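Side-chain contacts in condensin complex subunit 3 (Schizosaccharomyces pombe, PDB 5OQR), which serves as a regulatory subunit of condensin, the complex required to convert interphase chromatin into condensed, mitotic-like chromosomes: residues Q373-E378 with R382-S387; S391-A396 with I427-E432; L397-I402 with C462-Q467; L404-L409 with S421-I426; E471-S476 with L481-M486. All blocks are in the same frame, centred on the assembly; numbering follows the deposited sequence.

In the fold
The five contacts sit together on one side of the chain's centre, in the HEAT-repeat solenoid between residues 373 and 486. Contact 1 opens helix 378-394, whose far end enters contact 2, about 21 Å away between centres. Contact 4 joins the successive helices 399-412 and 416-434 and lies, in sequence, within the spans of contacts 2 and 3, whose segments alternate. Contacts 2, 3 and 4 lie 10 to 11 Å apart between centres and touch one another. Contact 5, about 12 Å from contact 4 between centres, closes the series at the loop into helix 480-495. A chain of touching side chains thus links HEAT 6 through helices 416-434 and 457-471 to HEAT 7.

Contact 1: Q373-E378 with R382-S387; sequences QDMVDE and RKLLKS
Arg382 N donates to Glu378 O at 2.8 Å, the first-turn hydrogen bond of helix 378-394, where HEAT 6 of this alpha-solenoid begins. Asp377 sits at the N-cap position and is also the centre of an inverse gamma turn, in which Glu378 N makes a weak bond to Val376 O; the chain turns there into the helix. The Arg382 side chain leaves alongside the same carbonyl. With CG anti to its own carbonyl carbon (chi1 -62°), the aliphatic part passes by Glu378 O before bending at chi2 and chi3, and its CD comes within 4.4 Å of Glu378 CB. The Glu378 carboxylate leads away from the guanidinium, and the two charges form no salt bridge here; both residues lie at the surface.

The apolar half of the contact lies two residues further along the helix. Leu384, buried against Leu408 and Leu412 of helix 399-412 and Thr340 of helix 336-348, takes the end of Met375 at its flank. Met375 also touches Leu412 and Val336, so the loop packs against the same group of side chains. The Met375 side chain folds at its thioether (chi3 74°), which leaves the methyl CE 4.4 Å from Leu384 CD2.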
# COMPACT_ATOMS: atom_id res chain seq x y z
N GLN A 373 0.33 26.26 18.76
CA GLN A 373 -0.19 27.03 19.88
C GLN A 373 -1.28 27.98 19.42
O GLN A 373 -1.21 28.56 18.33
CB GLN A 373 0.93 27.84 20.54
CG GLN A 373 2.24 27.10 20.78
CD GLN A 373 2.11 26.00 21.82
OE1 GLN A 373 1.16 25.22 21.81
NE2 GLN A 373 3.08 25.93 22.72
N ASP A 374 -2.30 28.14 20.25
CA ASP A 374 -3.28 29.22 20.10
C ASP A 374 -2.95 30.22 21.20
O ASP A 374 -3.41 30.10 22.33
CB ASP A 374 -4.71 28.72 20.19
CG ASP A 374 -5.72 29.82 19.90
OD1 ASP A 374 -6.91 29.64 20.25
OD2 ASP A 374 -5.33 30.86 19.34
N MET A 375 -2.13 31.21 20.85
CA MET A 375 -1.46 32.05 21.85
C MET A 375 -2.32 33.27 22.14
O MET A 375 -2.29 34.26 21.40
CB MET A 375 -0.06 32.44 21.37
CG MET A 375 0.06 32.87 19.91
SD MET A 375 1.79 32.85 19.39
CE MET A 375 2.07 31.09 19.25
N VAL A 376 -3.08 33.20 23.23
CA VAL A 376 -3.75 34.37 23.77
C VAL A 376 -2.78 35.31 24.45
O VAL A 376 -3.14 36.46 24.74
CB VAL A 376 -4.85 33.95 24.77
CG1 VAL A 376 -5.88 33.07 24.09
CG2 VAL A 376 -4.24 33.22 25.97
N ASP A 377 -1.56 34.86 24.72
CA ASP A 377 -0.54 35.69 25.35
C ASP A 377 -0.06 36.75 24.37
O ASP A 377 0.92 36.54 23.65
CB ASP A 377 0.63 34.83 25.82
CG ASP A 377 1.70 35.65 26.52
OD1 ASP A 377 1.38 36.74 27.04
OD2 ASP A 377 2.87 35.20 26.56
N GLU A 378 -0.75 37.89 24.33
CA GLU A 378 -0.33 38.99 23.48
C GLU A 378 1.16 39.27 23.65
O GLU A 378 1.88 39.44 22.66
CB GLU A 378 -1.15 40.24 23.81
CG GLU A 378 -2.59 40.18 23.32
CD GLU A 378 -3.55 40.94 24.21
OE1 GLU A 378 -3.39 40.89 25.45
OE2 GLU A 378 -4.48 41.58 23.68
N ARG A 382 3.73 39.08 20.54
CA ARG A 382 4.51 40.19 20.01
C ARG A 382 6.00 39.84 19.97
O ARG A 382 6.70 40.22 19.03
CB ARG A 382 4.28 41.44 20.86
CG ARG A 382 2.84 41.92 20.85
CD ARG A 382 2.37 42.34 22.24
NE ARG A 382 3.18 43.41 22.80
CZ ARG A 382 3.01 44.71 22.55
NH1 ARG A 382 2.06 45.11 21.71
NH2 ARG A 382 3.80 45.60 23.12
N LYS A 383 6.49 39.12 20.98
CA LYS A 383 7.90 38.77 21.01
C LYS A 383 8.26 37.87 19.83
O LYS A 383 9.19 38.17 19.07
CB LYS A 383 8.25 38.08 22.33
CG LYS A 383 9.75 37.89 22.53
CD LYS A 383 10.05 36.91 23.65
CE LYS A 383 11.55 36.63 23.72
NZ LYS A 383 11.89 35.66 24.81
N LEU A 384 7.53 36.77 19.67
CA LEU A 384 7.81 35.85 18.58
C LEU A 384 7.70 36.54 17.22
O LEU A 384 8.47 36.26 16.31
CB LEU A 384 6.87 34.65 18.65
CG LEU A 384 7.04 33.56 17.59
CD1 LEU A 384 8.46 33.04 17.54
CD2 LEU A 384 6.07 32.44 17.87
N LEU A 385 6.74 37.45 17.08
CA LEU A 385 6.60 38.20 15.84
C LEU A 385 7.85 39.02 15.57
O LEU A 385 8.36 39.05 14.44
CB LEU A 385 5.37 39.09 15.90
CG LEU A 385 5.09 39.94 14.66
CD1 LEU A 385 4.85 39.06 13.45
CD2 LEU A 385 3.89 40.84 14.91
N LYS A 386 8.36 39.71 16.59
CA LYS A 386 9.61 40.45 16.45
C LYS A 386 10.74 39.53 16.03
O LYS A 386 11.49 39.83 15.09
CB LYS A 386 9.95 41.15 17.76
CG LYS A 386 9.98 42.66 17.69
CD LYS A 386 10.33 43.23 19.04
CE LYS A 386 10.42 44.74 19.01
NZ LYS A 386 10.21 45.31 20.37
N SER A 387 10.90 38.41 16.73
CA SER A 387 11.96 37.46 16.40
C SER A 387 11.86 37.01 14.95
O SER A 387 12.85 37.02 14.21
CB SER A 387 11.91 36.27 17.35
OG SER A 387 12.95 35.35 17.07

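Contact 2: S391-A396 with I427-E432; sequences SLSTMA and ITEVFE
Val430 presses one methyl against the backbone of Leu392 and Ser393: its CG2 lies 3.4 Å from Leu392 O and 3.7 Å from Ser393 O. These are van der Waals contacts of a methyl with two successive carbonyl oxygens. CG2 is the branch anti to the Val430 carbonyl carbon, while CG1 takes the position anti to the backbone N. The side chain is short, and the main chains come correspondingly near, with Ser393 CA and Val430 CA 5.8 Å apart.

Beside this, toward solvent, Ser393 OG and Glu429 OE1 stand 3.5 Å from each other, too far to count as a hydrogen bond. The Glu429 chain runs extended beyond CG (chi2 178°) and brings one carboxylate oxygen alongside the serine. The hydroxyl itself is hydrogen-bonded to Thr389 O, one turn back along its own helix, and this fixes its direction.

The pairing sets the C-terminal part of helix 378-394, here within HEAT 6, against helix 416-434, in the side-by-side helix stacking of a HEAT solenoid. Further out, Leu392 O also accepts a hydrogen bond from Tyr465 OH of helix 457-471, so this carbonyl has a polar partner besides the valine methyl. Ile426, one turn before Val430, packs on both Leu392 and Ser393 and extends the same contact along helix 416-434.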
# COMPACT_ATOMS: atom_id res chain seq x y z
N SER A 391 14.53 37.61 11.99
CA SER A 391 15.22 36.50 11.34
C SER A 391 15.05 36.55 9.83
O SER A 391 15.98 36.21 9.08
CB SER A 391 14.72 35.17 11.89
OG SER A 391 14.84 35.13 13.30
N LEU A 392 13.88 36.95 9.36
CA LEU A 392 13.65 37.02 7.92
C LEU A 392 14.34 38.22 7.29
O LEU A 392 14.72 38.17 6.12
CB LEU A 392 12.15 37.07 7.63
CG LEU A 392 11.36 35.79 7.93
CD1 LEU A 392 9.89 36.10 8.10
CD2 LEU A 392 11.57 34.77 6.82
N SER A 393 14.53 39.29 8.06
CA SER A 393 15.10 40.51 7.52
C SER A 393 16.63 40.47 7.46
O SER A 393 17.22 41.06 6.55
CB SER A 393 14.66 41.71 8.35
OG SER A 393 13.26 41.90 8.27
N THR A 394 17.27 39.78 8.40
CA THR A 394 18.73 39.83 8.53
C THR A 394 19.41 38.51 8.21
O THR A 394 20.45 38.50 7.56
CB THR A 394 19.12 40.26 9.95
OG1 THR A 394 18.85 39.19 10.86
CG2 THR A 394 18.33 41.49 10.37
N MET A 395 18.86 37.38 8.67
CA MET A 395 19.53 36.10 8.50
C MET A 395 19.31 35.55 7.10
O MET A 395 18.56 36.11 6.29
CB MET A 395 19.03 35.11 9.55
CG MET A 395 19.14 35.60 10.97
SD MET A 395 18.60 34.35 12.15
CE MET A 395 18.40 35.37 13.61
N ALA A 396 19.97 34.44 6.82
CA ALA A 396 19.85 33.74 5.54
C ALA A 396 19.44 32.29 5.82
O ALA A 396 20.24 31.37 5.71
CB ALA A 396 21.17 33.81 4.77
N ILE A 427 10.42 42.03 2.71
CA ILE A 427 10.94 41.75 1.38
C ILE A 427 11.69 42.95 0.83
O ILE A 427 12.72 42.81 0.16
CB ILE A 427 9.79 41.32 0.44
CG1 ILE A 427 9.30 39.92 0.83
CG2 ILE A 427 10.25 41.31 -1.02
CD1 ILE A 427 8.03 39.49 0.13
N THR A 428 11.18 44.16 1.08
CA THR A 428 11.85 45.35 0.57
C THR A 428 13.21 45.54 1.22
O THR A 428 14.18 45.91 0.54
CB THR A 428 10.97 46.59 0.81
OG1 THR A 428 9.67 46.36 0.27
CG2 THR A 428 11.59 47.81 0.15
N GLU A 429 13.31 45.30 2.52
CA GLU A 429 14.59 45.47 3.21
C GLU A 429 15.61 44.46 2.72
O GLU A 429 16.77 44.81 2.46
CB GLU A 429 14.38 45.36 4.72
CG GLU A 429 13.51 46.46 5.30
CD GLU A 429 13.28 46.30 6.79
OE1 GLU A 429 13.72 45.28 7.36
OE2 GLU A 429 12.65 47.20 7.39
N VAL A 430 15.21 43.20 2.60
CA VAL A 430 16.11 42.19 2.06
C VAL A 430 16.49 42.53 0.62
O VAL A 430 17.58 42.18 0.16
CB VAL A 430 15.47 40.79 2.15
CG1 VAL A 430 16.42 39.72 1.61
CG2 VAL A 430 15.09 40.47 3.59
N PHE A 431 15.60 43.20 -0.10
CA PHE A 431 15.89 43.59 -1.47
C PHE A 431 16.87 44.74 -1.53
O PHE A 431 17.69 44.81 -2.46
CB PHE A 431 14.58 43.95 -2.19
CG PHE A 431 14.72 44.10 -3.67
CD1 PHE A 431 15.11 43.02 -4.46
CD2 PHE A 431 14.42 45.30 -4.30
CE1 PHE A 431 15.22 43.15 -5.82
CE2 PHE A 431 14.53 45.43 -5.66
CZ PHE A 431 14.93 44.36 -6.43
N GLU A 432 16.82 45.66 -0.56
CA GLU A 432 17.76 46.77 -0.53
C GLU A 432 19.18 46.29 -0.28
O GLU A 432 20.13 46.80 -0.88
CB GLU A 432 17.34 47.78 0.55
CG GLU A 432 16.11 48.59 0.19
CD GLU A 432 15.62 49.46 1.33
OE1 GLU A 432 14.92 50.46 1.07
OE2 GLU A 432 15.95 49.15 2.50

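Contact 3: L397-I402 with C462-Q467; sequences LPDSLI and CLSYVQ
Ile402 meets the ring of Tyr465 edge-on, in a buried contact that joins helix 399-412, within HEAT 6, to helix 457-471 of the solenoid. The apolar part is nearly all isoleucine and tyrosine, whose side chains cross at about a right angle. Ile402 CD1 lies in the plane of the ring, 3.8 Å from Tyr465 CE1. The other branch joins in: Ile402 CG2, anti to the backbone N, stands to one side of the ring plane at the same edge, 3.9 Å from both Tyr465 CD1 and Tyr465 CE1. Elsewhere the tyrosine rests on Ile426 and Ile427 of helix 416-434. An alanine in place of Ile402 would remove both outer branches and would probably leave this ring edge without its neighbour, opening a gap between the two helices.

The polar part is looser. Asp399, poorly ordered at the exposed border, swings CG anti to its backbone N (chi1 -167°) and leans toward Ser464 without a hydrogen bond. The serine hydroxyl is instead hydrogen-bonded to Leu460 O, one turn back, and to Lys505 NZ of helix 500-514. Asp399 OD1 stops 3.8 Å from Ser464 OG.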
# COMPACT_ATOMS: atom_id res chain seq x y z
N LEU A 397 18.18 32.12 6.19
CA LEU A 397 17.66 30.79 6.48
C LEU A 397 17.59 29.97 5.19
O LEU A 397 17.48 30.53 4.10
CB LEU A 397 16.27 30.88 7.10
CG LEU A 397 16.05 31.56 8.46
CD1 LEU A 397 17.14 32.56 8.83
CD2 LEU A 397 14.69 32.25 8.48
N PRO A 398 17.66 28.65 5.29
CA PRO A 398 17.52 27.83 4.08
C PRO A 398 16.08 27.82 3.60
O PRO A 398 15.14 28.15 4.33
CB PRO A 398 17.96 26.44 4.55
CG PRO A 398 17.61 26.42 5.99
CD PRO A 398 17.85 27.82 6.49
N ASP A 399 15.91 27.42 2.34
CA ASP A 399 14.58 27.39 1.75
C ASP A 399 13.63 26.52 2.57
O ASP A 399 12.41 26.76 2.57
CB ASP A 399 14.65 26.88 0.31
CG ASP A 399 13.36 27.12 -0.46
OD1 ASP A 399 12.78 28.21 -0.33
OD2 ASP A 399 12.93 26.21 -1.20
N SER A 400 14.16 25.52 3.27
CA SER A 400 13.31 24.62 4.04
C SER A 400 12.61 25.36 5.18
O SER A 400 11.41 25.17 5.41
CB SER A 400 14.15 23.47 4.59
OG SER A 400 15.32 23.95 5.23
N LEU A 401 13.35 26.21 5.90
CA LEU A 401 12.78 26.90 7.05
C LEU A 401 12.03 28.17 6.67
O LEU A 401 11.19 28.64 7.45
CB LEU A 401 13.88 27.24 8.06
CG LEU A 401 14.57 26.04 8.71
CD1 LEU A 401 15.77 26.49 9.52
CD2 LEU A 401 13.61 25.27 9.59
N ILE A 402 12.31 28.75 5.50
CA ILE A 402 11.63 29.97 5.08
C ILE A 402 10.12 29.80 5.15
O ILE A 402 9.40 30.68 5.63
CB ILE A 402 12.10 30.39 3.67
CG1 ILE A 402 13.51 30.96 3.74
CG2 ILE A 402 11.13 31.40 3.05
CD1 ILE A 402 14.12 31.29 2.39
N CYS A 462 14.43 36.67 -2.19
CA CYS A 462 13.28 37.56 -2.23
C CYS A 462 12.08 36.86 -2.85
O CYS A 462 10.99 36.83 -2.27
CB CYS A 462 13.63 38.83 -3.00
SG CYS A 462 14.76 39.94 -2.14
N LEU A 463 12.26 36.28 -4.04
CA LEU A 463 11.18 35.57 -4.70
C LEU A 463 10.65 34.43 -3.83
O LEU A 463 9.45 34.15 -3.86
CB LEU A 463 11.64 35.03 -6.05
CG LEU A 463 11.98 36.08 -7.11
CD1 LEU A 463 12.63 35.43 -8.31
CD2 LEU A 463 10.73 36.85 -7.52
N SER A 464 11.52 33.77 -3.07
CA SER A 464 11.05 32.76 -2.13
C SER A 464 10.15 33.38 -1.06
O SER A 464 9.22 32.72 -0.59
CB SER A 464 12.24 32.06 -1.48
OG SER A 464 13.01 31.38 -2.46
N TYR A 465 10.43 34.62 -0.66
CA TYR A 465 9.54 35.30 0.28
C TYR A 465 8.24 35.70 -0.41
O TYR A 465 7.17 35.64 0.20
CB TYR A 465 10.22 36.54 0.85
CG TYR A 465 11.30 36.28 1.88
CD1 TYR A 465 11.96 35.06 1.94
CD2 TYR A 465 11.67 37.26 2.79
CE1 TYR A 465 12.95 34.82 2.88
CE2 TYR A 465 12.65 37.04 3.72
CZ TYR A 465 13.29 35.82 3.76
OH TYR A 465 14.27 35.60 4.70
N VAL A 466 8.32 36.12 -1.67
CA VAL A 466 7.12 36.43 -2.44
C VAL A 466 6.27 35.18 -2.61
O VAL A 466 5.04 35.22 -2.47
CB VAL A 466 7.50 37.04 -3.80
CG1 VAL A 466 6.25 37.46 -4.56
CG2 VAL A 466 8.43 38.22 -3.62
N GLN A 467 6.92 34.06 -2.92
CA GLN A 467 6.20 32.81 -3.12
C GLN A 467 5.42 32.43 -1.86
O GLN A 467 4.24 32.07 -1.93
CB GLN A 467 7.18 31.71 -3.50
CG GLN A 467 6.55 30.42 -3.96
CD GLN A 467 7.57 29.38 -4.34
OE1 GLN A 467 8.77 29.67 -4.40
NE2 GLN A 467 7.12 28.16 -4.59

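Contact 4: L404-L409 with S421-I426; sequences LHIELL and SLLVEI
Two successive helices of the HEAT solenoid, 399-412 and 416-434, meet here through Ile406 and Leu409 on the first and Leu422, Leu423 and Ile426 on the second. The chain turns back between them: the short segments run roughly antiparallel, at 144°, and their axes come no nearer than 11.7 Å. At this spacing the contact is made by side chains alone, all of them apolar.

Ile406 reaches across with its branch methyl. CG2, anti to the backbone N, touches Leu423 CD2 at 3.6 Å, and the two side chains cross at about a right angle. One turn along, Leu409 meets Leu422 at a slant, with its forked end laid against a single methyl: Leu422 CD2 is 3.9 Å from Leu409 CD2 and 4.0 Å from Leu409 CD1. Leu409 CD2 also reaches the tip of Ile426, 4.3 Å from its CD1, and so bridges two residues one turn apart on the facing helix.

Within HEAT 6, helix 378-394 completes this layer with Leu385, which packs on both Leu409 and Leu422, so that three helices share one leucine cluster. On the other flank helix 457-471 closes in, with Cys468 on Ile406, Leu469 on Leu423 and Tyr465 on Ile426. Glu407 points elsewhere, its OE1 in a salt bridge with a basic residue of the other protein chain.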
# COMPACT_ATOMS: atom_id res chain seq x y z
N LEU A 404 8.11 27.66 6.86
CA LEU A 404 7.56 27.58 8.21
C LEU A 404 7.66 28.92 8.94
O LEU A 404 6.77 29.25 9.74
CB LEU A 404 8.28 26.49 9.00
CG LEU A 404 8.03 25.06 8.53
CD1 LEU A 404 8.88 24.09 9.34
CD2 LEU A 404 6.56 24.68 8.63
N HIS A 405 8.71 29.69 8.69
CA HIS A 405 8.82 31.01 9.29
C HIS A 405 7.70 31.92 8.82
O HIS A 405 7.03 32.58 9.62
CB HIS A 405 10.18 31.63 8.97
CG HIS A 405 11.27 31.24 9.92
ND1 HIS A 405 12.12 30.18 9.67
CD2 HIS A 405 11.64 31.75 11.11
CE1 HIS A 405 12.97 30.06 10.68
NE2 HIS A 405 12.70 31.00 11.56
N ILE A 406 7.49 31.98 7.50
CA ILE A 406 6.46 32.85 6.95
C ILE A 406 5.07 32.32 7.28
O ILE A 406 4.13 33.10 7.44
CB ILE A 406 6.68 33.00 5.43
CG1 ILE A 406 7.99 33.75 5.18
CG2 ILE A 406 5.50 33.73 4.79
CD1 ILE A 406 8.40 33.86 3.73
N GLU A 407 4.91 31.00 7.38
CA GLU A 407 3.63 30.44 7.78
C GLU A 407 3.31 30.79 9.22
O GLU A 407 2.17 31.15 9.54
CB GLU A 407 3.65 28.92 7.58
CG GLU A 407 2.38 28.22 8.00
CD GLU A 407 2.44 26.72 7.76
OE1 GLU A 407 3.41 26.26 7.13
OE2 GLU A 407 1.52 26.01 8.21
N LEU A 408 4.30 30.70 10.11
CA LEU A 408 4.10 31.08 11.50
C LEU A 408 3.89 32.58 11.64
O LEU A 408 3.13 33.03 12.51
CB LEU A 408 5.29 30.62 12.33
CG LEU A 408 5.31 30.94 13.83
CD1 LEU A 408 4.12 30.33 14.54
CD2 LEU A 408 6.61 30.43 14.43
N LEU A 409 4.54 33.38 10.79
CA LEU A 409 4.30 34.81 10.79
C LEU A 409 2.83 35.12 10.51
O LEU A 409 2.19 35.88 11.24
CB LEU A 409 5.19 35.48 9.74
CG LEU A 409 5.46 36.97 9.91
CD1 LEU A 409 6.49 37.21 11.00
CD2 LEU A 409 5.91 37.58 8.60
N SER A 421 1.35 43.64 4.61
CA SER A 421 2.12 44.83 4.95
C SER A 421 3.47 44.46 5.53
O SER A 421 4.52 44.90 5.04
CB SER A 421 1.32 45.69 5.94
OG SER A 421 0.58 46.68 5.27
N LEU A 422 3.47 43.66 6.59
CA LEU A 422 4.71 43.29 7.25
C LEU A 422 5.65 42.58 6.29
O LEU A 422 6.83 42.94 6.16
CB LEU A 422 4.41 42.41 8.46
CG LEU A 422 5.63 41.81 9.18
CD1 LEU A 422 6.58 42.90 9.63
CD2 LEU A 422 5.17 40.98 10.37
N LEU A 423 5.16 41.55 5.60
CA LEU A 423 6.03 40.73 4.78
C LEU A 423 6.54 41.50 3.56
O LEU A 423 7.63 41.20 3.06
CB LEU A 423 5.31 39.46 4.35
CG LEU A 423 6.13 38.38 3.63
CD1 LEU A 423 7.45 38.11 4.32
CD2 LEU A 423 5.32 37.11 3.55
N VAL A 424 5.79 42.49 3.09
CA VAL A 424 6.30 43.35 2.03
C VAL A 424 7.42 44.24 2.55
O VAL A 424 8.42 44.47 1.87
CB VAL A 424 5.16 44.18 1.41
CG1 VAL A 424 5.71 45.29 0.52
CG2 VAL A 424 4.24 43.28 0.60
N GLU A 425 7.26 44.77 3.77
CA GLU A 425 8.34 45.53 4.38
C GLU A 425 9.61 44.69 4.48
O GLU A 425 10.69 45.14 4.09
CB GLU A 425 7.91 46.03 5.77
CG GLU A 425 6.80 47.05 5.74
CD GLU A 425 6.20 47.29 7.11
OE1 GLU A 425 6.68 46.68 8.09
OE2 GLU A 425 5.24 48.09 7.21
N ILE A 426 9.48 43.47 4.99
CA ILE A 426 10.63 42.57 5.08
C ILE A 426 11.25 42.37 3.70
O ILE A 426 12.46 42.51 3.52
CB ILE A 426 10.22 41.23 5.72
CG1 ILE A 426 9.73 41.46 7.15
CG2 ILE A 426 11.38 40.24 5.70
CD1 ILE A 426 9.22 40.22 7.84

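Contact 5: E471-S476 with L481-M486; sequences ENITSS and LYMVDM
Met483 extends from its helix to lay its terminal methyl against Ser476 and Ile473 of the preceding loop. The thioether chain is straight beyond CG, with chi3 at 180°, which carries CE well out from the helix. It arrives against the carbon side of the serine: Met483 CE is 3.5 Å from Ser476 CB and 3.6 Å from Ser476 CA, and Met483 SD follows at 4.0 Å from Ser476 CB. The serine turns its hydroxyl the other way. With chi1 at 64°, OG sits between the backbone N and the carbonyl carbon and makes a weak hydrogen bond to Leu516 O.

Ile473 comes at the same methyl from another direction, end-on, with its CD1 4.3 Å from Met483 CE. Leu516 touches both Ile473 and Met483, and Phe470 of helix 457-471 also packs on the methionine, which is buried. The loop also touches the other protein chain: Ile473 O accepts a hydrogen bond from a basic residue there, and Thr474 packs on an apolar one. The methionine thus fastens an interhelical loop of the HEAT-repeat alpha-solenoid to helix 480-495, at the start of HEAT 7.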
# COMPACT_ATOMS: atom_id res chain seq x y z
N GLU A 471 1.23 32.18 -0.95
CA GLU A 471 0.80 30.87 -0.50
C GLU A 471 -0.06 30.95 0.75
O GLU A 471 -0.79 29.99 1.04
CB GLU A 471 2.01 29.98 -0.21
CG GLU A 471 2.33 28.99 -1.31
CD GLU A 471 3.65 28.28 -1.08
OE1 GLU A 471 4.16 28.33 0.06
OE2 GLU A 471 4.17 27.67 -2.04
N ASN A 472 -0.00 32.05 1.49
CA ASN A 472 -0.63 32.16 2.80
C ASN A 472 -1.79 33.15 2.84
O ASN A 472 -2.25 33.51 3.92
CB ASN A 472 0.41 32.54 3.85
CG ASN A 472 1.22 31.36 4.32
OD1 ASN A 472 2.31 31.11 3.82
ND2 ASN A 472 0.69 30.63 5.29
N ILE A 473 -2.28 33.60 1.68
CA ILE A 473 -3.47 34.42 1.61
C ILE A 473 -4.46 33.76 0.66
O ILE A 473 -4.10 32.96 -0.20
CB ILE A 473 -3.17 35.87 1.17
CG1 ILE A 473 -2.41 35.88 -0.16
CG2 ILE A 473 -2.37 36.59 2.24
CD1 ILE A 473 -2.37 37.24 -0.81
N THR A 474 -5.74 34.10 0.84
CA THR A 474 -6.83 33.42 0.16
C THR A 474 -7.66 34.31 -0.76
O THR A 474 -8.33 33.78 -1.64
CB THR A 474 -7.77 32.76 1.18
OG1 THR A 474 -8.06 33.69 2.23
CG2 THR A 474 -7.13 31.51 1.76
N SER A 475 -7.63 35.63 -0.58
CA SER A 475 -8.41 36.53 -1.42
C SER A 475 -7.59 37.77 -1.71
O SER A 475 -6.65 38.11 -0.99
CB SER A 475 -9.74 36.91 -0.77
OG SER A 475 -9.53 37.56 0.48
N SER A 476 -7.96 38.46 -2.79
CA SER A 476 -7.24 39.64 -3.24
C SER A 476 -7.82 40.93 -2.67
O SER A 476 -7.38 42.02 -3.06
CB SER A 476 -7.24 39.71 -4.77
OG SER A 476 -8.56 39.86 -5.27
N LEU A 481 -2.70 46.93 -3.98
CA LEU A 481 -1.46 47.70 -4.05
C LEU A 481 -0.25 46.83 -3.75
O LEU A 481 0.81 46.98 -4.38
CB LEU A 481 -1.53 48.89 -3.10
CG LEU A 481 -2.50 49.98 -3.51
CD1 LEU A 481 -2.60 51.04 -2.43
CD2 LEU A 481 -2.09 50.62 -4.83
N TYR A 482 -0.36 45.92 -2.78
CA TYR A 482 0.74 45.02 -2.51
C TYR A 482 1.02 44.11 -3.70
O TYR A 482 2.18 43.87 -4.04
CB TYR A 482 0.45 44.21 -1.25
CG TYR A 482 0.39 45.06 0.00
CD1 TYR A 482 1.41 45.97 0.29
CD2 TYR A 482 -0.67 44.98 0.88
CE1 TYR A 482 1.37 46.76 1.42
CE2 TYR A 482 -0.73 45.76 2.02
CZ TYR A 482 0.30 46.65 2.28
OH TYR A 482 0.25 47.44 3.41
N MET A 483 -0.03 43.65 -4.38
CA MET A 483 0.15 42.80 -5.55
C MET A 483 0.81 43.56 -6.69
O MET A 483 1.83 43.12 -7.23
CB MET A 483 -1.18 42.24 -6.01
CG MET A 483 -1.77 41.27 -5.03
SD MET A 483 -3.51 40.95 -5.34
CE MET A 483 -3.78 39.80 -4.02
N VAL A 484 0.23 44.70 -7.08
CA VAL A 484 0.80 45.47 -8.18
C VAL A 484 2.26 45.79 -7.89
O VAL A 484 3.08 45.85 -8.80
CB VAL A 484 -0.02 46.75 -8.42
CG1 VAL A 484 0.52 47.51 -9.62
CG2 VAL A 484 -1.49 46.42 -8.64
N ASP A 485 2.60 45.98 -6.61
CA ASP A 485 3.98 46.23 -6.23
C ASP A 485 4.85 45.01 -6.48
O ASP A 485 5.84 45.07 -7.21
CB ASP A 485 4.05 46.65 -4.76
CG ASP A 485 5.39 47.24 -4.38
OD1 ASP A 485 5.77 47.14 -3.20
OD2 ASP A 485 6.07 47.80 -5.27
N MET A 486 4.49 43.87 -5.88
CA MET A 486 5.27 42.65 -6.07
C MET A 486 5.37 42.30 -7.55
O MET A 486 6.41 41.81 -8.01
CB MET A 486 4.65 41.49 -5.29
CG MET A 486 4.44 41.76 -3.81
SD MET A 486 5.83 42.58 -3.02
CE MET A 486 7.03 41.28 -3.13